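Local coordinates for protein CRISPR-associated endoribonuclease Cse3 (Thermus thermophilus, PDB 2Y8Y) that cleaves the RNA transcripts of CRISPR repeats to give CRISPR RNA and keeps hold of the processed product, at residues E125-A128 against W129-R133; K109-A112 against A113-K116; S38-E42 against E43-R47. All blocks are in the same frame, centred on the assembly; numbering follows the deposited sequence.

How the interactions relate
All three interactions are local, and each brings at least one arginine to phosphates or bases of the RNA, chain B. Interaction 1, on helix 123-136, is the most deeply packed: its inner face lies against strands while Arg-132 and Arg-133 reach phosphates. Interaction 2 is a surface turn joining strands 98-110 and 117-119; its backbone N-H groups and Lys-109 meet phosphates, and the Arg-110 side chain meets bases. Interaction 3, a surface helix end, lies about 30 Å from each of the others, centre to centre, and combines a salt-bridge network with contacts to the last two nucleotides. Interactions 1 and 2, both in contact with G14, have centres about 18 Å apart.

Interaction 1: E125-A128 against W129-R133; sequences EKVA and WLERR. With nucleotides of chain B.
Trp-129 N and Arg-132 N donate to Glu-125 O and Ala-128 O, the first and last of four i to i+4 bonds in the alpha-helix 123-136, which packs on strands through Leu-130 and Trp-129 and reaches RNA through Arg-132 and Arg-133. Arg-132 N bonds to Ala-128 O at 2.9 Å, and Glu-131 N to Val-127 O equally tightly. Along the outer flank, Glu-131 lies extended across Val-127: its carboxylate end passes the valine, OE2 3.9 Å from Val-127 CG1, with CG near Val-127 O. Lys-126 takes the opposite role to a surface lysine: largely buried, it satisfies its ammonium group in a salt bridge with Asp-155. Leu-130 and Trp-129 turn their apolar groups to strand 98-110, the leucine on Phe-101 and Leu-103, the indole on Ala-105 and Pro-107.

The two arginines are shaped differently for neighbouring phosphates. Arg-132 starts out extended, CG opposite the backbone nitrogen (chi1 -175°), and bends only at chi3. Its NH1 meets OP1 of G14 at 2.8 Å with a fairly straight bond of 164°, in the plane of the guanidinium; NH2 adds a weak bond to the same oxygen. In Arg-133 a chi1 of -66° sets CG over the centre of the Trp-129 indole, 3.4 Å above the ring plane; bends at chi2 and chi3 then carry the guanidinium to the phosphates. Its NE is also salt-bridged to Glu-136. The OP1 of G14 sits over one guanidinium face, while NH2 of Arg-133 donates to OP2 of G15 at 2.8 Å.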
loop_
_atom_site.group_PDB
_atom_site.type_symbol
_atom_site.label_atom_id
_atom_site.label_comp_id
_atom_site.label_asym_id
_atom_site.label_seq_id
_atom_site.Cartn_x
_atom_site.Cartn_y
_atom_site.Cartn_z
ATOM N N GLU A 125 -16.098 -11.796 3.235
ATOM C CA GLU A 125 -15.398 -11.311 4.423
ATOM C C GLU A 125 -14.358 -10.268 4.031
ATOM O O GLU A 125 -14.157 -9.270 4.741
ATOM C CB GLU A 125 -14.727 -12.468 5.165
ATOM C CG GLU A 125 -15.719 -13.364 5.890
ATOM C CD GLU A 125 -15.138 -14.695 6.303
ATOM O OE1 GLU A 125 -14.068 -15.094 5.800
ATOM O OE2 GLU A 125 -15.784 -15.375 7.130
ATOM N N LYS A 126 -13.693 -10.487 2.897
ATOM C CA LYS A 126 -12.663 -9.567 2.424
ATOM C C LYS A 126 -13.241 -8.201 2.057
ATOM O O LYS A 126 -12.680 -7.170 2.447
ATOM C CB LYS A 126 -11.911 -10.184 1.247
ATOM C CG LYS A 126 -11.057 -11.369 1.672
ATOM C CD LYS A 126 -10.674 -12.289 0.536
ATOM C CE LYS A 126 -9.777 -13.397 1.054
ATOM N NZ LYS A 126 -9.589 -14.459 0.045
ATOM N N VAL A 127 -14.371 -8.198 1.351
ATOM C CA VAL A 127 -15.072 -6.955 1.019
ATOM C C VAL A 127 -15.604 -6.251 2.271
ATOM O O VAL A 127 -15.475 -5.032 2.403
ATOM C CB VAL A 127 -16.197 -7.194 0.003
ATOM C CG1 VAL A 127 -17.042 -5.935 -0.159
ATOM C CG2 VAL A 127 -15.594 -7.594 -1.339
ATOM N N ALA A 128 -16.170 -7.007 3.206
ATOM C CA ALA A 128 -16.663 -6.410 4.446
ATOM C C ALA A 128 -15.522 -5.767 5.229
ATOM O O ALA A 128 -15.683 -4.695 5.827
ATOM C CB ALA A 128 -17.394 -7.455 5.299
ATOM N N TRP A 129 -14.374 -6.434 5.239
ATOM C CA TRP A 129 -13.196 -5.903 5.895
ATOM C C TRP A 129 -12.816 -4.563 5.255
ATOM O O TRP A 129 -12.596 -3.568 5.955
ATOM C CB TRP A 129 -12.042 -6.903 5.782
ATOM C CG TRP A 129 -10.729 -6.434 6.382
ATOM C CD1 TRP A 129 -10.337 -6.594 7.676
ATOM C CD2 TRP A 129 -9.649 -5.766 5.717
ATOM N NE1 TRP A 129 -9.084 -6.069 7.866
ATOM C CE2 TRP A 129 -8.633 -5.557 6.672
ATOM C CE3 TRP A 129 -9.444 -5.310 4.405
ATOM C CZ2 TRP A 129 -7.430 -4.914 6.372
ATOM C CZ3 TRP A 129 -8.231 -4.674 4.098
ATOM C CH2 TRP A 129 -7.246 -4.484 5.082
ATOM N N LEU A 130 -12.738 -4.525 3.929
ATOM C CA LEU A 130 -12.386 -3.280 3.242
ATOM C C LEU A 130 -13.378 -2.183 3.621
ATOM O O LEU A 130 -12.977 -1.058 3.916
ATOM C CB LEU A 130 -12.400 -3.484 1.731
ATOM C CG LEU A 130 -12.125 -2.215 0.927
ATOM C CD1 LEU A 130 -10.674 -1.742 1.095
ATOM C CD2 LEU A 130 -12.431 -2.536 -0.503
ATOM N N GLU A 131 -14.671 -2.502 3.611
ATOM C CA GLU A 131 -15.678 -1.491 3.939
ATOM C C GLU A 131 -15.469 -0.945 5.341
ATOM O O GLU A 131 -15.557 0.274 5.568
ATOM C CB GLU A 131 -17.091 -2.055 3.795
ATOM C CG GLU A 131 -17.474 -2.308 2.355
ATOM C CD GLU A 131 -18.746 -3.124 2.212
ATOM O OE1 GLU A 131 -19.115 -3.830 3.174
ATOM O OE2 GLU A 131 -19.354 -3.077 1.120
ATOM N N ARG A 132 -15.217 -1.832 6.295
ATOM C CA ARG A 132 -15.010 -1.410 7.674
ATOM C C ARG A 132 -13.739 -0.564 7.816
ATOM O O ARG A 132 -13.749 0.461 8.494
ATOM C CB ARG A 132 -14.941 -2.633 8.603
ATOM C CG ARG A 132 -14.844 -2.278 10.070
ATOM C CD ARG A 132 -14.736 -3.513 10.968
ATOM N NE ARG A 132 -13.536 -4.302 10.692
ATOM C CZ ARG A 132 -12.303 -3.939 11.034
ATOM N NH1 ARG A 132 -12.086 -2.796 11.673
ATOM N NH2 ARG A 132 -11.278 -4.724 10.740
ATOM N N ARG A 133 -12.649 -1.002 7.198
ATOM C CA ARG A 133 -11.403 -0.246 7.270
ATOM C C ARG A 133 -11.581 1.142 6.678
ATOM O O ARG A 133 -11.098 2.135 7.245
ATOM C CB ARG A 133 -10.256 -0.945 6.522
ATOM C CG ARG A 133 -9.787 -2.298 7.101
ATOM C CD ARG A 133 -9.345 -2.227 8.554
ATOM N NE ARG A 133 -8.240 -1.301 8.798
ATOM C CZ ARG A 133 -7.107 -1.640 9.425
ATOM N NH1 ARG A 133 -6.903 -2.889 9.824
ATOM N NH2 ARG A 133 -6.166 -0.736 9.613
ATOM P P G B 14 -8.794 -2.982 13.145
ATOM O OP1 G B 14 -9.345 -2.299 11.958
ATOM O OP2 G B 14 -8.337 -4.386 13.006
ATOM O "O5'" G B 14 -7.637 -2.123 13.796
ATOM C "C5'" G B 14 -7.844 -0.750 14.093
ATOM C "C4'" G B 14 -6.734 -0.199 14.939
ATOM O "O4'" G B 14 -6.688 -0.881 16.222
ATOM C "C3'" G B 14 -5.335 -0.386 14.403
ATOM O "O3'" G B 14 -5.025 0.502 13.353
ATOM C "C2'" G B 14 -4.502 -0.175 15.653
ATOM O "O2'" G B 14 -4.476 1.202 16.015
ATOM C "C1'" G B 14 -5.350 -0.937 16.674
ATOM N N9 G B 14 -4.934 -2.344 16.731
ATOM C C8 G B 14 -5.492 -3.445 16.114
ATOM N N7 G B 14 -4.795 -4.528 16.327
ATOM C C5 G B 14 -3.705 -4.111 17.083
ATOM C C6 G B 14 -2.601 -4.839 17.603
ATOM O O6 G B 14 -2.351 -6.045 17.493
ATOM N N1 G B 14 -1.725 -4.015 18.302
ATOM C C2 G B 14 -1.892 -2.656 18.483
ATOM N N2 G B 14 -0.947 -2.023 19.192
ATOM N N3 G B 14 -2.921 -1.969 18.011
ATOM C C4 G B 14 -3.775 -2.758 17.325
ATOM P P G B 15 -3.999 0.062 12.199
ATOM O OP1 G B 15 -3.968 1.176 11.216
ATOM O OP2 G B 15 -4.382 -1.287 11.725
ATOM O "O5'" G B 15 -2.609 -0.034 12.958
ATOM C "C5'" G B 15 -1.969 1.134 13.436
ATOM C "C4'" G B 15 -0.733 0.802 14.224
ATOM O "O4'" G B 15 -1.055 -0.083 15.332
ATOM C "C3'" G B 15 0.348 0.037 13.496
ATOM O "O3'" G B 15 1.055 0.820 12.559
ATOM C "C2'" G B 15 1.192 -0.440 14.665
ATOM O "O2'" G B 15 1.892 0.646 15.248
ATOM C "C1'" G B 15 0.087 -0.875 15.633
ATOM N N9 G B 15 -0.244 -2.294 15.424
ATOM C C8 G B 15 -1.294 -2.862 14.743
ATOM N N7 G B 15 -1.207 -4.167 14.695
ATOM C C5 G B 15 -0.025 -4.462 15.349
ATOM C C6 G B 15 0.599 -5.706 15.607
ATOM O O6 G B 15 0.213 -6.829 15.297
ATOM N N1 G B 15 1.800 -5.551 16.302
ATOM C C2 G B 15 2.336 -4.348 16.686
ATOM N N2 G B 15 3.508 -4.401 17.345
ATOM N N3 G B 15 1.762 -3.182 16.464
ATOM C C4 G B 15 0.592 -3.318 15.786
#

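Interaction 2: K109-A112 against A113-K116; sequences KRLA and ATGK. With nucleotides of chain B.
Leu-111 and Gly-115 close a tight turn between strands 98-110 and 117-119, the segments running 141° apart from end to end. Leu-111 O accepts from Gly-115 N at 2.9 Å and weakly from Thr-114 N, while Leu-111 N returns a bond to Lys-116 O at 3.0 Å. Ala-112 and Ala-113 keep near-helical backbone angles, and Gly-115 turns the chain back with a positive phi of 76°, a conformation that side-chain-bearing residues adopt less readily. Thr-114 forms an ST turn: OG1, held near its own backbone by a chi1 of 70°, accepts from Lys-116 N, and the same oxygen lies beside CB of Leu-111, whose side chain points the same way.

Arg-110 is the hub. Extended as far as CD and bent at chi3, it places its guanidinium among three acceptors. NH1 donates to Gly-115 O at 2.8 Å within the guanidinium plane, which helps to hold its rotation; NE donates to O4 of U13 and NH2 to O6 of G14, also at 2.8 Å. Both are oxygens on the major-groove edges of the bases, which would probably disfavour cytosine and adenine, whose amino groups are donors at these positions. Backbone nitrogens hold phosphates: Arg-110 N binds OP2 of U13, and Ala-112 N binds OP2 of G12 at 2.9 Å. Lys-109 bends its long chain to bring NZ to OP1 of G12.

The turn grows out of an antiparallel hairpin, with Lys-109 backbone-bonded to Val-118, on which Leu-111 also packs, and strand 117-119 leads on to helix 123-136.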
loop_
_atom_site.group_PDB
_atom_site.type_symbol
_atom_site.label_atom_id
_atom_site.label_comp_id
_atom_site.label_asym_id
_atom_site.label_seq_id
_atom_site.Cartn_x
_atom_site.Cartn_y
_atom_site.Cartn_z
ATOM N N LYS A 109 -8.116 -10.752 10.732
ATOM C CA LYS A 109 -8.699 -10.525 12.053
ATOM C C LYS A 109 -7.787 -11.172 13.075
ATOM O O LYS A 109 -7.015 -12.079 12.751
ATOM C CB LYS A 109 -10.091 -11.154 12.147
ATOM C CG LYS A 109 -10.058 -12.677 12.099
ATOM C CD LYS A 109 -11.433 -13.303 11.936
ATOM C CE LYS A 109 -12.284 -13.151 13.167
ATOM N NZ LYS A 109 -13.513 -13.991 13.036
ATOM N N ARG A 110 -7.862 -10.708 14.315
ATOM C CA ARG A 110 -7.184 -11.416 15.397
ATOM C C ARG A 110 -8.217 -12.293 16.092
ATOM O O ARG A 110 -9.234 -11.802 16.575
ATOM C CB ARG A 110 -6.529 -10.448 16.392
ATOM C CG ARG A 110 -5.610 -11.179 17.386
ATOM C CD ARG A 110 -4.830 -10.223 18.305
ATOM N NE ARG A 110 -4.011 -9.275 17.568
ATOM C CZ ARG A 110 -2.841 -9.570 17.012
ATOM N NH1 ARG A 110 -2.342 -10.798 17.108
ATOM N NH2 ARG A 110 -2.175 -8.641 16.340
ATOM N N LEU A 111 -7.982 -13.600 16.084
ATOM C CA LEU A 111 -8.896 -14.522 16.735
ATOM C C LEU A 111 -8.946 -14.285 18.239
ATOM O O LEU A 111 -7.914 -14.241 18.908
ATOM C CB LEU A 111 -8.489 -15.968 16.462
ATOM C CG LEU A 111 -8.537 -16.403 14.997
ATOM C CD1 LEU A 111 -7.898 -17.772 14.839
ATOM C CD2 LEU A 111 -9.964 -16.415 14.484
ATOM N N ALA A 112 -10.157 -14.178 18.775
ATOM C CA ALA A 112 -10.328 -13.957 20.206
ATOM C C ALA A 112 -9.796 -15.151 20.999
ATOM O O ALA A 112 -9.226 -14.982 22.079
ATOM C CB ALA A 112 -11.789 -13.709 20.525
ATOM N N ALA A 113 -9.952 -16.350 20.445
ATOM C CA ALA A 113 -9.625 -17.566 21.183
ATOM C C ALA A 113 -8.122 -17.837 21.265
ATOM O O ALA A 113 -7.655 -18.469 22.218
ATOM C CB ALA A 113 -10.349 -18.764 20.577
ATOM N N THR A 114 -7.362 -17.365 20.283
ATOM C CA THR A 114 -5.950 -17.726 20.206
ATOM C C THR A 114 -4.994 -16.556 20.230
ATOM O O THR A 114 -3.803 -16.741 20.468
ATOM C CB THR A 114 -5.646 -18.514 18.926
ATOM O OG1 THR A 114 -5.756 -17.639 17.795
ATOM C CG2 THR A 114 -6.610 -19.674 18.776
ATOM N N GLY A 115 -5.507 -15.354 19.986
ATOM C CA GLY A 115 -4.668 -14.176 19.933
ATOM C C GLY A 115 -3.860 -14.052 18.652
ATOM O O GLY A 115 -3.034 -13.150 18.532
ATOM N N LYS A 116 -4.086 -14.964 17.706
ATOM C CA LYS A 116 -3.313 -14.949 16.460
ATOM C C LYS A 116 -4.041 -14.198 15.364
ATOM O O LYS A 116 -5.237 -14.399 15.166
ATOM C CB LYS A 116 -3.040 -16.367 15.961
ATOM C CG LYS A 116 -2.292 -17.249 16.959
ATOM C CD LYS A 116 -0.999 -16.588 17.414
ATOM C CE LYS A 116 -0.212 -17.487 18.352
ATOM N NZ LYS A 116 -0.895 -17.645 19.662
ATOM P P G B 12 -13.560 -13.743 16.815
ATOM O OP1 G B 12 -14.259 -13.609 15.510
ATOM O OP2 G B 12 -12.341 -14.570 16.888
ATOM O "O5'" G B 12 -13.280 -12.305 17.420
ATOM C "C5'" G B 12 -12.321 -11.452 16.831
ATOM C "C4'" G B 12 -12.393 -10.080 17.426
ATOM O "O4'" G B 12 -11.985 -10.130 18.814
ATOM C "C3'" G B 12 -11.473 -9.041 16.826
ATOM O "O3'" G B 12 -11.962 -8.533 15.609
ATOM C "C2'" G B 12 -11.416 -8.006 17.937
ATOM O "O2'" G B 12 -12.624 -7.264 17.982
ATOM C "C1'" G B 12 -11.371 -8.909 19.163
ATOM N N9 G B 12 -9.999 -9.186 19.601
ATOM C C8 G B 12 -9.262 -10.332 19.420
ATOM N N7 G B 12 -8.077 -10.254 19.961
ATOM C C5 G B 12 -8.063 -8.991 20.550
ATOM C C6 G B 12 -7.059 -8.341 21.298
ATOM O O6 G B 12 -5.938 -8.773 21.601
ATOM N N1 G B 12 -7.474 -7.062 21.685
ATOM C C2 G B 12 -8.691 -6.486 21.421
ATOM N N2 G B 12 -8.913 -5.244 21.893
ATOM N N3 G B 12 -9.637 -7.089 20.727
ATOM C C4 G B 12 -9.243 -8.321 20.335
ATOM P P U B 13 -10.978 -7.837 14.563
ATOM O OP1 U B 13 -11.747 -7.666 13.309
ATOM O OP2 U B 13 -9.721 -8.601 14.527
ATOM O "O5'" U B 13 -10.676 -6.424 15.223
ATOM C "C5'" U B 13 -11.657 -5.414 15.288
ATOM C "C4'" U B 13 -11.112 -4.204 15.990
ATOM O "O4'" U B 13 -10.784 -4.540 17.363
ATOM C "C3'" U B 13 -9.802 -3.665 15.455
ATOM O "O3'" U B 13 -9.947 -2.938 14.258
ATOM C "C2'" U B 13 -9.302 -2.845 16.636
ATOM O "O2'" U B 13 -10.080 -1.664 16.795
ATOM C "C1'" U B 13 -9.644 -3.799 17.774
ATOM N N1 U B 13 -8.530 -4.733 18.025
ATOM C C2 U B 13 -7.517 -4.282 18.842
ATOM O O2 U B 13 -7.533 -3.181 19.360
ATOM N N3 U B 13 -6.474 -5.145 19.049
ATOM C C4 U B 13 -6.351 -6.407 18.494
ATOM O O4 U B 13 -5.351 -7.065 18.766
ATOM C C5 U B 13 -7.426 -6.803 17.631
ATOM C C6 U B 13 -8.458 -5.975 17.416
ATOM P P G B 14 -8.794 -2.982 13.145
ATOM O OP1 G B 14 -9.345 -2.299 11.958
ATOM O OP2 G B 14 -8.337 -4.386 13.006
ATOM O "O5'" G B 14 -7.637 -2.123 13.796
ATOM C "C5'" G B 14 -7.844 -0.750 14.093
ATOM C "C4'" G B 14 -6.734 -0.199 14.939
ATOM O "O4'" G B 14 -6.688 -0.881 16.222
ATOM C "C3'" G B 14 -5.335 -0.386 14.403
ATOM O "O3'" G B 14 -5.025 0.502 13.353
ATOM C "C2'" G B 14 -4.502 -0.175 15.653
ATOM O "O2'" G B 14 -4.476 1.202 16.015
ATOM C "C1'" G B 14 -5.350 -0.937 16.674
ATOM N N9 G B 14 -4.934 -2.344 16.731
ATOM C C8 G B 14 -5.492 -3.445 16.114
ATOM N N7 G B 14 -4.795 -4.528 16.327
ATOM C C5 G B 14 -3.705 -4.111 17.083
ATOM C C6 G B 14 -2.601 -4.839 17.603
ATOM O O6 G B 14 -2.351 -6.045 17.493
ATOM N N1 G B 14 -1.725 -4.015 18.302
ATOM C C2 G B 14 -1.892 -2.656 18.483
ATOM N N2 G B 14 -0.947 -2.023 19.192
ATOM N N3 G B 14 -2.921 -1.969 18.011
ATOM C C4 G B 14 -3.775 -2.758 17.325
#

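Interaction 3: S38-E42 against E43-R47; sequences SRALE and EGRER. With nucleotides of chain B.
A Schellman motif ends helix 38-42, with Gly-44 leaving the helical path at positive phi and the last carbonyls capped from beyond it. Arg-45 N donates to Ala-40 O at 2.9 Å and Gly-44 N to Leu-41 O at 3.1 Å, the paired bonds that define the motif; glycine suits the position because it has no side chain to strain against the backbone. Past the turn, Glu-46 N donates to a water 3.0 Å away, and CB of Glu-46 packs on CD2 of Leu-41. The carboxylate of Glu-46 turns away to Thr-69 and Leu-68 N, its OE2 also accepting from Arg-47 N.

On the outer side, Glu-43 bridges two arginines whose nitrogens, Arg-39 NH1 and Arg-45 NH2, lie 3.5 Å apart, and its charge probably offsets theirs. Arg-45, bent at chi3, brings NE and NH2 side-on to one oxygen, OE1 of Glu-43, each at 2.8 Å and with OE1 near the guanidinium plane. The NE bond runs almost along the C-O axis, whereas NH2 comes from above the carboxylate plane. Ala-40 lies beneath, its CB 3.6 Å from the plane of that guanidinium. Arg-39 adds a weak, long bond from NH1 to OE2 of Glu-43, their flat groups 60° apart.

RNA meets both the helix and the loop after it. Ser-38 holds the Watson-Crick edge of A18: its OG donates to N1 at 2.7 Å, and its carbonyl O accepts from N6. OE2 of Glu-42 accepts from N3 of U19, a hydrogen cytosine lacks, and in the loop Arg-47 NH1 binds OP1 of G16. The chemistry thus divides: bases are matched by donors and acceptors, phosphate by charge, and the bond from N3 to Glu-42 OE2 is consistent with an ionised Glu-42.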
loop_
_atom_site.group_PDB
_atom_site.type_symbol
_atom_site.label_atom_id
_atom_site.label_comp_id
_atom_site.label_asym_id
_atom_site.label_seq_id
_atom_site.Cartn_x
_atom_site.Cartn_y
_atom_site.Cartn_z
ATOM N N SER A 38 16.240 5.975 5.457
ATOM C CA SER A 38 16.807 5.327 6.640
ATOM C C SER A 38 16.799 6.195 7.898
ATOM O O SER A 38 16.361 5.757 8.961
ATOM C CB SER A 38 18.223 4.828 6.349
ATOM O OG SER A 38 18.809 4.257 7.505
ATOM N N ARG A 39 17.282 7.427 7.789
ATOM C CA ARG A 39 17.308 8.292 8.960
ATOM C C ARG A 39 15.910 8.638 9.452
ATOM O O ARG A 39 15.652 8.647 10.659
ATOM C CB ARG A 39 18.100 9.568 8.692
ATOM C CG ARG A 39 18.143 10.503 9.897
ATOM C CD ARG A 39 19.351 11.420 9.840
ATOM N NE ARG A 39 19.330 12.253 8.645
ATOM C CZ ARG A 39 18.537 13.307 8.491
ATOM N NH1 ARG A 39 17.696 13.650 9.459
ATOM N NH2 ARG A 39 18.580 14.014 7.370
ATOM N N ALA A 40 15.002 8.939 8.525
ATOM C CA ALA A 40 13.639 9.272 8.911
ATOM C C ALA A 40 12.995 8.104 9.658
ATOM O O ALA A 40 12.249 8.303 10.618
ATOM C CB ALA A 40 12.806 9.668 7.694
ATOM N N LEU A 41 13.304 6.884 9.231
ATOM C CA LEU A 41 12.777 5.691 9.899
ATOM C C LEU A 41 13.296 5.615 11.330
ATOM O O LEU A 41 12.520 5.415 12.273
ATOM C CB LEU A 41 13.134 4.419 9.119
ATOM C CG LEU A 41 12.273 4.132 7.882
ATOM C CD1 LEU A 41 12.920 3.080 6.993
ATOM C CD2 LEU A 41 10.870 3.673 8.266
ATOM N N GLU A 42 14.603 5.797 11.488
ATOM C CA GLU A 42 15.231 5.770 12.806
ATOM C C GLU A 42 14.669 6.852 13.719
ATOM O O GLU A 42 14.620 6.684 14.935
ATOM C CB GLU A 42 16.742 5.931 12.680
ATOM C CG GLU A 42 17.418 4.763 11.991
ATOM C CD GLU A 42 18.925 4.805 12.121
ATOM O OE1 GLU A 42 19.448 5.795 12.676
ATOM O OE2 GLU A 42 19.584 3.845 11.672
ATOM N N GLU A 43 14.238 7.961 13.129
ATOM C CA GLU A 43 13.719 9.085 13.904
ATOM C C GLU A 43 12.208 9.031 14.136
ATOM O O GLU A 43 11.637 9.945 14.732
ATOM C CB GLU A 43 14.128 10.409 13.253
ATOM C CG GLU A 43 15.635 10.607 13.237
ATOM C CD GLU A 43 16.081 11.863 12.520
ATOM O OE1 GLU A 43 15.244 12.523 11.878
ATOM O OE2 GLU A 43 17.282 12.190 12.601
ATOM N N GLY A 44 11.564 7.963 13.669
ATOM C CA GLY A 44 10.142 7.763 13.879
ATOM C C GLY A 44 9.254 8.681 13.065
ATOM O O GLY A 44 8.096 8.907 13.414
ATOM N N ARG A 45 9.787 9.201 11.962
ATOM C CA ARG A 45 9.048 10.163 11.155
ATOM C C ARG A 45 8.485 9.552 9.882
ATOM O O ARG A 45 7.904 10.262 9.058
ATOM C CB ARG A 45 9.943 11.342 10.754
ATOM C CG ARG A 45 10.567 12.121 11.902
ATOM C CD ARG A 45 11.325 13.341 11.384
ATOM N NE ARG A 45 12.664 13.032 10.867
ATOM C CZ ARG A 45 13.027 13.098 9.586
ATOM N NH1 ARG A 45 12.157 13.459 8.649
ATOM N NH2 ARG A 45 14.275 12.814 9.241
ATOM N N GLU A 46 8.646 8.240 9.716
ATOM C CA GLU A 46 8.371 7.633 8.418
ATOM C C GLU A 46 7.392 6.438 8.477
ATOM O O GLU A 46 7.335 5.688 9.466
ATOM C CB GLU A 46 9.698 7.253 7.750
ATOM C CG GLU A 46 9.610 6.758 6.305
ATOM C CD GLU A 46 8.899 7.735 5.383
ATOM O OE1 GLU A 46 9.566 8.644 4.832
ATOM O OE2 GLU A 46 7.683 7.568 5.195
ATOM N N ARG A 47 6.612 6.297 7.411
ATOM C CA ARG A 47 5.804 5.110 7.164
ATOM C C ARG A 47 6.002 4.770 5.697
ATOM O O ARG A 47 5.272 5.244 4.829
ATOM C CB ARG A 47 4.327 5.377 7.475
ATOM C CG ARG A 47 3.353 4.248 7.049
ATOM C CD ARG A 47 3.577 2.926 7.812
ATOM N NE ARG A 47 4.530 2.043 7.152
ATOM C CZ ARG A 47 4.941 0.889 7.655
ATOM N NH1 ARG A 47 4.466 0.501 8.833
ATOM N NH2 ARG A 47 5.808 0.133 6.997
ATOM P P A B 18 11.623 -6.693 8.933
ATOM O OP1 A B 18 10.639 -7.153 7.937
ATOM O OP2 A B 18 12.324 -7.704 9.767
ATOM O "O5'" A B 18 12.685 -5.741 8.224
ATOM C "C5'" A B 18 13.844 -5.284 8.906
ATOM C "C4'" A B 18 14.890 -4.810 7.930
ATOM O "O4'" A B 18 14.448 -3.586 7.282
ATOM C "C3'" A B 18 16.238 -4.431 8.518
ATOM O "O3'" A B 18 17.052 -5.550 8.817
ATOM C "C2'" A B 18 16.813 -3.526 7.438
ATOM O "O2'" A B 18 17.285 -4.289 6.336
ATOM C "C1'" A B 18 15.564 -2.764 7.002
ATOM N N9 A B 18 15.418 -1.502 7.749
ATOM C C8 A B 18 14.538 -1.187 8.756
ATOM N N7 A B 18 14.685 0.034 9.218
ATOM C C5 A B 18 15.743 0.549 8.475
ATOM C C6 A B 18 16.398 1.796 8.469
ATOM N N6 A B 18 16.080 2.809 9.279
ATOM N N1 A B 18 17.407 1.972 7.589
ATOM C C2 A B 18 17.743 0.966 6.772
ATOM N N3 A B 18 17.200 -0.246 6.685
ATOM C C4 A B 18 16.201 -0.389 7.569
ATOM P P U B 19 18.078 -5.490 10.055
ATOM O OP1 U B 19 18.777 -6.798 10.112
ATOM O OP2 U B 19 17.305 -5.044 11.240
ATOM O "O5'" U B 19 19.100 -4.347 9.615
ATOM C "C5'" U B 19 19.906 -4.492 8.454
ATOM C "C4'" U B 19 20.711 -3.245 8.183
ATOM O "O4'" U B 19 19.819 -2.126 7.938
ATOM C "C3'" U B 19 21.598 -2.765 9.321
ATOM O "O3'" U B 19 22.826 -3.469 9.399
ATOM C "C2'" U B 19 21.758 -1.281 9.016
ATOM O "O2'" U B 19 22.714 -1.080 7.985
ATOM C "C1'" U B 19 20.374 -0.939 8.464
ATOM N N1 U B 19 19.468 -0.419 9.515
ATOM C C2 U B 19 19.631 0.898 9.896
ATOM O O2 U B 19 20.478 1.623 9.409
ATOM N N3 U B 19 18.770 1.335 10.872
ATOM C C4 U B 19 17.779 0.606 11.494
ATOM O O4 U B 19 17.088 1.148 12.357
ATOM C C5 U B 19 17.668 -0.751 11.045
ATOM C C6 U B 19 18.498 -1.205 10.094
ATOM P P G B 16 1.809 0.126 11.317
ATOM O OP1 G B 16 2.304 1.229 10.461
ATOM O OP2 G B 16 0.888 -0.889 10.727
ATOM O "O5'" G B 16 3.023 -0.627 12.004
ATOM C "C5'" G B 16 4.065 0.092 12.639
ATOM C "C4'" G B 16 5.082 -0.843 13.245
ATOM O "O4'" G B 16 4.440 -1.728 14.199
ATOM C "C3'" G B 16 5.778 -1.798 12.288
ATOM O "O3'" G B 16 6.799 -1.174 11.538
ATOM C "C2'" G B 16 6.289 -2.870 13.238
ATOM O "O2'" G B 16 7.420 -2.402 13.957
ATOM C "C1'" G B 16 5.114 -2.980 14.204
ATOM N N9 G B 16 4.176 -4.031 13.777
ATOM C C8 G B 16 2.966 -3.893 13.136
ATOM N N7 G B 16 2.413 -5.050 12.884
ATOM C C5 G B 16 3.316 -5.994 13.367
ATOM C C6 G B 16 3.252 -7.410 13.370
ATOM O O6 G B 16 2.359 -8.153 12.934
ATOM N N1 G B 16 4.375 -7.970 13.963
ATOM C C2 G B 16 5.421 -7.258 14.498
ATOM N N2 G B 16 6.423 -7.980 15.035
ATOM N N3 G B 16 5.491 -5.934 14.497
ATOM C C4 G B 16 4.408 -5.374 13.924
HETATM O O HOH W 1 9.200 5.906 11.438
#